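Putative pyridoxal phosphate-dependent transferase (Clostridium difficile, PDB 4DQ6) binds pyridoxal-5'-phosphate and belongs to the class I and II aminotransferase family. Local coordinates at residues 68-77 and 88-96; 78-86 and 207-218. All coordinates share one frame; numbering follows the deposited sequence.

In the fold
Following the chain from the N terminus, helix 70-84 supplies one partner to each contact, its beginning to contact 1 and its end to contact 2. Contact 1 closes a short loop of ten residues, folding 88-96 back onto 68-77 and bringing in strand 93-96, an outermost strand of the seven-stranded mixed sheet. Contact 2 closes a far longer loop, from 78-86 to residues 207-218, which follow strand 199-203. Because 78-86 falls between the two halves of contact 1 while 207-218 comes after both, the closures cross. Their centres lie about 18 Å apart, yet they touch where Ile88 CD1 meets Leu80 CD1 at 3.6 Å. One helix thus ties the sheet edge to the loop after strand 199-203.

Contact 1 of 2, residues 68-77 and 88-96; sequences RPDSYNESIV and IKSEWLIYS
The Arg68 guanidinium lays one face over the start of the Tyr95 side chain, with NH2 3.4 Å from Tyr95 CB. Guanidinium and ring planes are only 14° apart, but the group is offset toward CB and meets the ring obliquely, so this is not a centred stack. The Arg68 chain runs out extended and then bends at CG-CD (chi3 -63°), which lets the flat end lie against Tyr95. Its NH2 is hydrogen-bonded to Asn273 OD1 and Lys271 O, two bonds that hold the flat end against Tyr95. At the Tyr95 ring edge, near its plane, Tyr72 OH approaches CD1 to 4.2 Å; the same hydroxyl bonds to Asn273 ND2, so Asn273 links both side chains of 68-77 that reach Tyr95. The edge of the Tyr72 ring, in turn, has Asn73 OD1 in its plane.

Farther along the helix, the packing centres on Leu93, which meets the flank of the Asn73 amide as well as apolar side chains. Asn73 slides past it in the opposite direction, with its CG 3.7 Å from Leu93 CD1, and Ile76 CG2 sits 3.9 Å from that methyl. Val77 CG2 completes the group and also meets Ile88 CG1 at 3.9 Å. Polar links here are made by water: one water accepts from Asn73 ND2 at 3.1 Å and donates to Leu93 O, and a second bridges Val77 O to Ile88 N.

Helix 70-77 crosses strand 93-96 at 106°, their axes 10.4 Å apart at closest approach. Leu93 and Tyr95 point toward 68-77, whereas Ile94 points away and packs on helix 255-267, so this outer strand has helices over both its faces. Strand 248-251 lies beside it in the sheet, helix 275-287 flanks Tyr72, and Phe18 of the second subunit packs on Pro69.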
loop_
_atom_site.group_PDB
_atom_site.type_symbol
_atom_site.label_atom_id
_atom_site.label_comp_id
_atom_site.label_asym_id
_atom_site.label_seq_id
_atom_site.Cartn_x
_atom_site.Cartn_y
_atom_site.Cartn_z
ATOM N N ARG A 68 4.842 -13.731 2.492
ATOM C CA ARG A 68 6.219 -13.268 2.522
ATOM C C ARG A 68 7.096 -14.433 2.953
ATOM O O ARG A 68 7.143 -14.787 4.153
ATOM C CB ARG A 68 6.369 -12.076 3.481
ATOM C CG ARG A 68 7.733 -11.388 3.457
ATOM C CD ARG A 68 7.768 -10.162 4.371
ATOM N NE ARG A 68 6.825 -9.172 3.903
ATOM C CZ ARG A 68 5.653 -8.898 4.465
ATOM N NH1 ARG A 68 5.310 -9.448 5.632
ATOM N NH2 ARG A 68 4.859 -8.094 3.857
ATOM N N PRO A 69 7.752 -15.080 2.015
ATOM C CA PRO A 69 8.552 -16.262 2.383
ATOM C C PRO A 69 9.790 -15.824 3.163
ATOM O O PRO A 69 10.194 -14.681 3.042
ATOM C CB PRO A 69 8.972 -16.861 1.032
ATOM C CG PRO A 69 8.939 -15.730 0.098
ATOM C CD PRO A 69 7.844 -14.791 0.581
ATOM N N ASP A 70 10.391 -16.735 3.925
ATOM C CA ASP A 70 11.568 -16.359 4.711
ATOM C C ASP A 70 12.682 -15.762 3.841
ATOM O O ASP A 70 13.437 -14.924 4.297
ATOM C CB ASP A 70 12.143 -17.589 5.412
ATOM C CG ASP A 70 11.273 -18.098 6.548
ATOM O OD1 ASP A 70 10.312 -17.409 6.962
ATOM O OD2 ASP A 70 11.594 -19.202 7.045
ATOM N N SER A 71 12.788 -16.205 2.588
ATOM C CA SER A 71 13.837 -15.730 1.649
ATOM C C SER A 71 13.807 -14.205 1.390
ATOM O O SER A 71 14.850 -13.613 1.106
ATOM C CB SER A 71 13.715 -16.454 0.293
ATOM O OG SER A 71 12.473 -16.234 -0.343
ATOM N N TYR A 72 12.632 -13.586 1.550
ATOM C CA TYR A 72 12.491 -12.159 1.333
ATOM C C TYR A 72 13.282 -11.373 2.392
ATOM O O TYR A 72 14.207 -10.632 2.074
ATOM C CB TYR A 72 11.014 -11.793 1.354
ATOM C CG TYR A 72 10.682 -10.357 1.263
ATOM C CD1 TYR A 72 10.662 -9.543 2.376
ATOM C CD2 TYR A 72 10.351 -9.789 0.028
ATOM C CE1 TYR A 72 10.317 -8.195 2.285
ATOM C CE2 TYR A 72 9.964 -8.480 -0.112
ATOM C CZ TYR A 72 9.984 -7.656 1.002
ATOM O OH TYR A 72 9.625 -6.297 1.027
ATOM N N ASN A 73 12.986 -11.611 3.673
ATOM C CA ASN A 73 13.734 -10.893 4.741
ATOM C C ASN A 73 15.196 -11.389 4.809
ATOM O O ASN A 73 16.068 -10.615 5.128
ATOM C CB ASN A 73 13.059 -11.007 6.111
ATOM C CG ASN A 73 11.877 -10.061 6.241
ATOM O OD1 ASN A 73 11.741 -9.119 5.450
ATOM N ND2 ASN A 73 11.001 -10.307 7.242
ATOM N N GLU A 74 15.467 -12.654 4.463
ATOM C CA GLU A 74 16.857 -13.137 4.358
ATOM C C GLU A 74 17.664 -12.307 3.332
ATOM O O GLU A 74 18.815 -11.999 3.579
ATOM C CB GLU A 74 16.915 -14.628 3.995
ATOM C CG GLU A 74 16.480 -15.493 5.173
ATOM C CD GLU A 74 16.202 -16.982 4.910
ATOM O OE1 GLU A 74 16.112 -17.459 3.733
ATOM O OE2 GLU A 74 16.039 -17.698 5.955
ATOM N N SER A 75 17.046 -11.914 2.208
ATOM C CA SER A 75 17.753 -11.116 1.241
ATOM C C SER A 75 18.139 -9.754 1.800
ATOM O O SER A 75 19.206 -9.212 1.466
ATOM C CB SER A 75 16.947 -10.963 -0.077
ATOM O OG SER A 75 15.865 -10.064 0.003
ATOM N N ILE A 76 17.225 -9.190 2.604
ATOM C CA ILE A 76 17.474 -7.915 3.248
ATOM C C ILE A 76 18.609 -8.033 4.289
ATOM O O ILE A 76 19.545 -7.235 4.302
ATOM C CB ILE A 76 16.205 -7.356 3.907
ATOM C CG1 ILE A 76 15.155 -7.066 2.817
ATOM C CG2 ILE A 76 16.511 -6.111 4.747
ATOM C CD1 ILE A 76 13.744 -6.781 3.347
ATOM N N VAL A 77 18.509 -9.005 5.160
ATOM C CA VAL A 77 19.534 -9.211 6.182
ATOM C C VAL A 77 20.894 -9.368 5.516
ATOM O O VAL A 77 21.873 -8.792 5.925
ATOM C CB VAL A 77 19.224 -10.456 7.060
ATOM C CG1 VAL A 77 20.415 -10.812 7.958
ATOM C CG2 VAL A 77 17.947 -10.211 7.868
ATOM N N ILE A 88 21.894 -7.502 11.275
ATOM C CA ILE A 88 20.562 -7.410 11.878
ATOM C C ILE A 88 19.937 -8.795 11.992
ATOM O O ILE A 88 20.481 -9.796 11.472
ATOM C CB ILE A 88 19.615 -6.484 11.077
ATOM C CG1 ILE A 88 19.254 -7.038 9.671
ATOM C CG2 ILE A 88 20.235 -5.088 10.928
ATOM C CD1 ILE A 88 17.877 -6.528 9.135
ATOM N N LYS A 89 18.819 -8.865 12.722
ATOM C CA LYS A 89 18.033 -10.091 12.782
ATOM C C LYS A 89 16.799 -9.893 11.913
ATOM O O LYS A 89 16.207 -8.828 11.923
ATOM C CB LYS A 89 17.617 -10.384 14.202
ATOM C CG LYS A 89 18.825 -10.719 15.091
ATOM C CD LYS A 89 18.387 -10.959 16.531
ATOM C CE LYS A 89 19.571 -11.081 17.481
ATOM N NZ LYS A 89 20.359 -12.327 17.294
ATOM N N SER A 90 16.394 -10.946 11.207
ATOM C CA SER A 90 15.185 -10.917 10.375
ATOM C C SER A 90 13.959 -10.580 11.208
ATOM O O SER A 90 13.035 -9.924 10.745
ATOM C CB SER A 90 14.964 -12.242 9.665
ATOM O OG SER A 90 14.850 -13.345 10.569
ATOM N N GLU A 91 13.996 -10.966 12.484
ATOM C CA GLU A 91 12.891 -10.670 13.395
ATOM C C GLU A 91 12.675 -9.186 13.675
ATOM O O GLU A 91 11.636 -8.828 14.201
ATOM C CB GLU A 91 13.108 -11.381 14.747
ATOM C CG GLU A 91 13.036 -12.896 14.647
ATOM C CD GLU A 91 14.330 -13.604 14.300
ATOM O OE1 GLU A 91 15.365 -12.997 13.934
ATOM O OE2 GLU A 91 14.291 -14.874 14.429
ATOM N N TRP A 92 13.649 -8.349 13.365
ATOM C CA TRP A 92 13.526 -6.922 13.542
ATOM C C TRP A 92 12.799 -6.212 12.438
ATOM O O TRP A 92 12.514 -4.989 12.580
ATOM C CB TRP A 92 14.864 -6.295 13.680
ATOM C CG TRP A 92 15.710 -6.785 14.821
ATOM C CD1 TRP A 92 15.319 -7.565 15.879
ATOM C CD2 TRP A 92 17.117 -6.473 15.045
ATOM N NE1 TRP A 92 16.365 -7.761 16.750
ATOM C CE2 TRP A 92 17.478 -7.129 16.303
ATOM C CE3 TRP A 92 18.067 -5.695 14.392
ATOM C CZ2 TRP A 92 18.791 -7.036 16.831
ATOM C CZ3 TRP A 92 19.365 -5.611 14.944
ATOM C CH2 TRP A 92 19.704 -6.268 16.119
ATOM N N LEU A 93 12.451 -6.892 11.324
ATOM C CA LEU A 93 11.975 -6.223 10.138
ATOM C C LEU A 93 10.474 -6.163 10.063
ATOM O O LEU A 93 9.813 -7.176 10.232
ATOM C CB LEU A 93 12.495 -6.947 8.891
ATOM C CG LEU A 93 13.982 -6.843 8.607
ATOM C CD1 LEU A 93 14.521 -7.884 7.620
ATOM C CD2 LEU A 93 14.305 -5.415 8.192
ATOM N N ILE A 94 9.966 -4.952 9.760
ATOM C CA ILE A 94 8.559 -4.746 9.417
ATOM C C ILE A 94 8.436 -4.193 7.989
ATOM O O ILE A 94 9.144 -3.249 7.619
ATOM C CB ILE A 94 7.829 -3.807 10.418
ATOM C CG1 ILE A 94 7.826 -4.539 11.741
ATOM C CG2 ILE A 94 6.425 -3.431 9.938
ATOM C CD1 ILE A 94 7.093 -3.740 12.811
ATOM N N TYR A 95 7.538 -4.806 7.193
ATOM C CA TYR A 95 7.194 -4.314 5.847
ATOM C C TYR A 95 6.429 -2.997 5.947
ATOM O O TYR A 95 5.499 -2.886 6.759
ATOM C CB TYR A 95 6.277 -5.329 5.166
ATOM C CG TYR A 95 5.541 -4.775 3.969
ATOM C CD1 TYR A 95 6.197 -4.603 2.717
ATOM C CD2 TYR A 95 4.216 -4.382 4.050
ATOM C CE1 TYR A 95 5.552 -4.019 1.646
ATOM C CE2 TYR A 95 3.575 -3.782 2.969
ATOM C CZ TYR A 95 4.230 -3.613 1.777
ATOM O OH TYR A 95 3.553 -3.037 0.690
ATOM N N SER A 96 6.686 -2.067 5.034
ATOM C CA SER A 96 5.854 -0.896 4.847
ATOM C C SER A 96 5.788 -0.602 3.339
ATOM O O SER A 96 6.815 -0.803 2.652
ATOM C CB SER A 96 6.422 0.269 5.612
ATOM O OG SER A 96 5.646 1.461 5.420
HETATM O O HOH W 1 8.833 -8.186 7.656
HETATM O O HOH W 2 22.473 -8.084 8.482
#

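Contact 2 of 2, residues 78-86 and 207-218; sequences NWLYRRHNW and SDIILKKHKHIP
Trp79 NE1 donates to Asp208 OD1 at 2.9 Å with an N-H...O angle of 153°. With CG trans to its backbone N, Trp79 swings its indole N-H out to the carboxylate. OD1 is met on its syn side, 33° out of the carboxylate plane, and lies near the indole plane. Beside it, the His84 ring takes the edge of His216 on one face in an edge-to-face pair, centroids 5.0 Å apart and planes at 68°; Arg83 CB covers the opposite face. Pro218 CB makes a CH-pi contact over Trp86, 4.1 Å from the centroid of its six-membered ring.

Water forms the next shell. One joins Arg83 NE to Asp208 OD1, another lies 2.8 Å from His84 ND1 and donates to His216 O, and a third sits between His84 NE2 and Ser207 OG. Beyond these, Thr239 holds Asp208 OD2, Glu204 holds His216 NE2, and salt bridges to Glu289 and Glu293 position Arg83.

The helix ends here, Asn85 leaving it with positive phi. Residues 207-218 follow directly on Asp203, Ile205 and His206 of the pyridoxal-5'-phosphate pocket, so this packing sets a helix end against the loop that runs on from the pocket residues, within the fold type I architecture of aminotransferases.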
loop_
_atom_site.group_PDB
_atom_site.type_symbol
_atom_site.label_atom_id
_atom_site.label_comp_id
_atom_site.label_asym_id
_atom_site.label_seq_id
_atom_site.Cartn_x
_atom_site.Cartn_y
_atom_site.Cartn_z
ATOM N N ASN A 78 20.953 -10.167 4.452
ATOM C CA ASN A 78 22.217 -10.393 3.756
ATOM C C ASN A 78 22.764 -9.184 3.073
ATOM O O ASN A 78 23.948 -8.929 3.121
ATOM C CB ASN A 78 22.041 -11.555 2.772
ATOM C CG ASN A 78 21.810 -12.867 3.501
ATOM O OD1 ASN A 78 22.152 -12.997 4.717
ATOM N ND2 ASN A 78 21.219 -13.849 2.816
ATOM N N TRP A 79 21.900 -8.386 2.450
ATOM C CA TRP A 79 22.328 -7.060 1.922
ATOM C C TRP A 79 22.936 -6.158 2.950
ATOM O O TRP A 79 23.999 -5.589 2.780
ATOM C CB TRP A 79 21.112 -6.379 1.319
ATOM C CG TRP A 79 21.451 -5.131 0.570
ATOM C CD1 TRP A 79 21.235 -3.812 0.957
ATOM C CD2 TRP A 79 21.929 -5.043 -0.812
ATOM N NE1 TRP A 79 21.623 -2.955 -0.029
ATOM C CE2 TRP A 79 22.021 -3.648 -1.137
ATOM C CE3 TRP A 79 22.324 -5.982 -1.776
ATOM C CZ2 TRP A 79 22.478 -3.206 -2.388
ATOM C CZ3 TRP A 79 22.720 -5.535 -3.025
ATOM C CH2 TRP A 79 22.832 -4.166 -3.306
ATOM N N LEU A 80 22.261 -5.991 4.079
ATOM C CA LEU A 80 22.750 -5.052 5.049
ATOM C C LEU A 80 24.112 -5.503 5.608
ATOM O O LEU A 80 24.964 -4.657 5.910
ATOM C CB LEU A 80 21.746 -4.902 6.192
ATOM C CG LEU A 80 20.398 -4.266 5.858
ATOM C CD1 LEU A 80 19.473 -4.077 7.086
ATOM C CD2 LEU A 80 20.501 -3.034 5.039
ATOM N N TYR A 81 24.308 -6.801 5.797
ATOM C CA TYR A 81 25.633 -7.240 6.180
ATOM C C TYR A 81 26.701 -7.070 5.091
ATOM O O TYR A 81 27.754 -6.525 5.360
ATOM C CB TYR A 81 25.657 -8.684 6.721
ATOM C CG TYR A 81 27.020 -8.978 7.282
ATOM C CD1 TYR A 81 27.419 -8.431 8.480
ATOM C CD2 TYR A 81 27.925 -9.729 6.574
ATOM C CE1 TYR A 81 28.682 -8.653 8.978
ATOM C CE2 TYR A 81 29.186 -9.959 7.065
ATOM C CZ TYR A 81 29.555 -9.420 8.263
ATOM O OH TYR A 81 30.817 -9.641 8.731
ATOM N N ARG A 82 26.393 -7.488 3.867
ATOM C CA ARG A 82 27.372 -7.463 2.768
ATOM C C ARG A 82 27.800 -6.053 2.447
ATOM O O ARG A 82 28.958 -5.776 2.213
ATOM C CB ARG A 82 26.740 -7.897 1.443
ATOM C CG ARG A 82 26.145 -9.269 1.330
ATOM C CD ARG A 82 26.494 -9.835 -0.032
ATOM N NE ARG A 82 25.808 -9.289 -1.206
ATOM C CZ ARG A 82 24.498 -9.331 -1.424
ATOM N NH1 ARG A 82 23.677 -9.801 -0.511
ATOM N NH2 ARG A 82 24.011 -8.871 -2.549
ATOM N N ARG A 83 26.807 -5.188 2.356
ATOM C CA ARG A 83 27.025 -3.836 1.895
ATOM C C ARG A 83 27.436 -2.865 2.980
ATOM O O ARG A 83 28.209 -1.976 2.725
ATOM C CB ARG A 83 25.784 -3.314 1.168
ATOM C CG ARG A 83 25.294 -4.216 0.046
ATOM C CD ARG A 83 26.173 -4.165 -1.195
ATOM N NE ARG A 83 26.348 -2.813 -1.730
ATOM C CZ ARG A 83 27.154 -2.519 -2.741
ATOM N NH1 ARG A 83 27.857 -3.471 -3.321
ATOM N NH2 ARG A 83 27.250 -1.282 -3.181
ATOM N N HIS A 84 26.894 -3.036 4.184
ATOM C CA HIS A 84 27.093 -2.022 5.232
ATOM C C HIS A 84 27.760 -2.564 6.450
ATOM O O HIS A 84 27.971 -1.813 7.412
ATOM C CB HIS A 84 25.791 -1.412 5.628
ATOM C CG HIS A 84 25.004 -0.878 4.481
ATOM N ND1 HIS A 84 25.524 0.013 3.611
ATOM C CD2 HIS A 84 23.705 -1.087 4.100
ATOM C CE1 HIS A 84 24.601 0.305 2.682
ATOM N NE2 HIS A 84 23.492 -0.375 2.981
ATOM N N ASN A 85 28.100 -3.836 6.472
ATOM C CA ASN A 85 28.689 -4.465 7.657
ATOM C C ASN A 85 27.808 -4.279 8.892
ATOM O O ASN A 85 28.305 -4.150 10.012
ATOM C CB ASN A 85 30.086 -3.899 7.925
ATOM C CG ASN A 85 31.000 -4.910 8.578
ATOM O OD1 ASN A 85 30.974 -6.138 8.282
ATOM N ND2 ASN A 85 31.864 -4.408 9.472
ATOM N N TRP A 86 26.513 -4.362 8.697
ATOM C CA TRP A 86 25.551 -4.218 9.769
ATOM C C TRP A 86 24.795 -5.526 9.872
ATOM O O TRP A 86 24.054 -5.900 8.935
ATOM C CB TRP A 86 24.619 -3.072 9.442
ATOM C CG TRP A 86 23.623 -2.808 10.510
ATOM C CD1 TRP A 86 23.735 -3.071 11.854
ATOM C CD2 TRP A 86 22.345 -2.170 10.335
ATOM N NE1 TRP A 86 22.597 -2.670 12.521
ATOM C CE2 TRP A 86 21.745 -2.083 11.646
ATOM C CE3 TRP A 86 21.668 -1.655 9.240
ATOM C CZ2 TRP A 86 20.472 -1.586 11.817
ATOM C CZ3 TRP A 86 20.383 -1.141 9.441
ATOM C CH2 TRP A 86 19.847 -1.077 10.698
ATOM N N SER A 207 20.768 4.842 1.138
ATOM C CA SER A 207 21.942 4.228 1.776
ATOM C C SER A 207 22.841 3.481 0.787
ATOM O O SER A 207 24.031 3.312 1.017
ATOM C CB SER A 207 21.504 3.232 2.855
ATOM O OG SER A 207 20.627 2.248 2.312
ATOM N N ASP A 208 22.314 3.136 -0.384
ATOM C CA ASP A 208 23.115 2.427 -1.394
ATOM C C ASP A 208 23.696 3.345 -2.445
ATOM O O ASP A 208 24.471 2.886 -3.308
ATOM C CB ASP A 208 22.290 1.338 -2.116
ATOM C CG ASP A 208 21.640 0.316 -1.158
ATOM O OD1 ASP A 208 22.332 -0.200 -0.289
ATOM O OD2 ASP A 208 20.432 -0.038 -1.334
ATOM N N ILE A 209 23.210 4.571 -2.491
ATOM C CA ILE A 209 23.623 5.516 -3.518
ATOM C C ILE A 209 24.735 6.386 -2.964
ATOM O O ILE A 209 24.512 7.498 -2.459
ATOM C CB ILE A 209 22.432 6.313 -4.080
ATOM C CG1 ILE A 209 21.339 5.318 -4.617
ATOM C CG2 ILE A 209 22.925 7.239 -5.200
ATOM C CD1 ILE A 209 20.023 6.034 -4.869
ATOM N N ILE A 210 25.909 5.806 -2.948
ATOM C CA ILE A 210 27.101 6.369 -2.341
ATOM C C ILE A 210 28.233 6.460 -3.311
ATOM O O ILE A 210 28.483 5.497 -4.040
ATOM C CB ILE A 210 27.540 5.504 -1.129
ATOM C CG1 ILE A 210 26.381 5.196 -0.163
ATOM C CG2 ILE A 210 28.713 6.139 -0.399
ATOM C CD1 ILE A 210 25.801 6.417 0.581
ATOM N N LEU A 211 28.877 7.606 -3.398
ATOM C CA LEU A 211 29.929 7.835 -4.385
ATOM C C LEU A 211 31.283 7.408 -3.849
ATOM O O LEU A 211 31.433 7.071 -2.628
ATOM C CB LEU A 211 29.913 9.316 -4.812
ATOM C CG LEU A 211 28.659 9.833 -5.497
ATOM C CD1 LEU A 211 28.885 11.162 -6.188
ATOM C CD2 LEU A 211 28.195 8.779 -6.480
ATOM N N LYS A 212 32.268 7.367 -4.747
ATOM C CA LYS A 212 33.605 6.946 -4.371
ATOM C C LYS A 212 34.188 7.747 -3.216
ATOM O O LYS A 212 33.928 8.937 -3.082
ATOM C CB LYS A 212 34.557 7.041 -5.609
ATOM C CG LYS A 212 34.239 5.994 -6.644
ATOM C CD LYS A 212 34.960 6.254 -7.972
ATOM C CE LYS A 212 34.605 5.231 -9.076
ATOM N NZ LYS A 212 33.736 5.768 -10.193
ATOM N N LYS A 213 34.950 7.060 -2.358
ATOM C CA LYS A 213 35.631 7.625 -1.196
ATOM C C LYS A 213 34.669 7.981 -0.072
ATOM O O LYS A 213 35.032 8.711 0.878
ATOM C CB LYS A 213 36.527 8.810 -1.581
ATOM C CG LYS A 213 37.593 8.442 -2.596
ATOM C CD LYS A 213 38.893 9.236 -2.408
ATOM C CE LYS A 213 38.715 10.749 -2.554
ATOM N NZ LYS A 213 40.022 11.505 -2.562
ATOM N N HIS A 214 33.434 7.501 -0.158
ATOM C CA HIS A 214 32.463 7.640 0.952
ATOM C C HIS A 214 31.837 6.322 1.268
ATOM O O HIS A 214 31.888 5.388 0.473
ATOM C CB HIS A 214 31.392 8.680 0.606
ATOM C CG HIS A 214 31.991 10.000 0.338
ATOM N ND1 HIS A 214 32.395 10.813 1.324
ATOM C CD2 HIS A 214 32.405 10.576 -0.863
ATOM C CE1 HIS A 214 33.064 11.872 0.769
ATOM N NE2 HIS A 214 33.011 11.759 -0.558
ATOM N N LYS A 215 31.321 6.189 2.480
ATOM C CA LYS A 215 30.763 4.936 2.962
ATOM C C LYS A 215 29.559 5.200 3.829
ATOM O O LYS A 215 29.632 5.991 4.771
ATOM C CB LYS A 215 31.803 4.097 3.744
ATOM C CG LYS A 215 31.343 2.650 3.752
ATOM C CD LYS A 215 32.302 1.662 4.423
ATOM C CE LYS A 215 31.576 0.369 4.860
ATOM N NZ LYS A 215 30.758 -0.426 3.866
ATOM N N HIS A 216 28.434 4.570 3.518
ATOM C CA HIS A 216 27.272 4.643 4.367
ATOM C C HIS A 216 27.499 3.951 5.688
ATOM O O HIS A 216 27.908 2.773 5.729
ATOM C CB HIS A 216 26.043 4.050 3.694
ATOM C CG HIS A 216 24.832 4.144 4.517
ATOM N ND1 HIS A 216 24.202 5.322 4.736
ATOM C CD2 HIS A 216 24.136 3.175 5.231
ATOM C CE1 HIS A 216 23.166 5.107 5.582
ATOM N NE2 HIS A 216 23.153 3.812 5.922
ATOM N N ILE A 217 27.159 4.651 6.768
ATOM C CA ILE A 217 27.169 4.108 8.141
ATOM C C ILE A 217 25.750 4.167 8.704
ATOM O O ILE A 217 25.258 5.265 8.971
ATOM C CB ILE A 217 28.057 4.981 9.060
ATOM C CG1 ILE A 217 29.457 5.165 8.487
ATOM C CG2 ILE A 217 28.076 4.425 10.478
ATOM C CD1 ILE A 217 30.234 3.906 8.247
ATOM N N PRO A 218 25.074 3.041 8.891
ATOM C CA PRO A 218 23.778 3.059 9.512
ATOM C C PRO A 218 23.980 3.579 10.932
ATOM O O PRO A 218 24.829 3.078 11.677
ATOM C CB PRO A 218 23.315 1.588 9.432
ATOM C CG PRO A 218 24.159 1.028 8.315
ATOM C CD PRO A 218 25.442 1.717 8.400
HETATM O O HOH W 3 26.731 1.677 -2.457
HETATM O O HOH W 4 25.017 -0.686 -0.800
HETATM O O HOH W 5 28.172 1.003 3.787
HETATM O O HOH W 6 28.875 0.820 7.524
HETATM O O HOH W 7 20.530 -0.543 2.647
#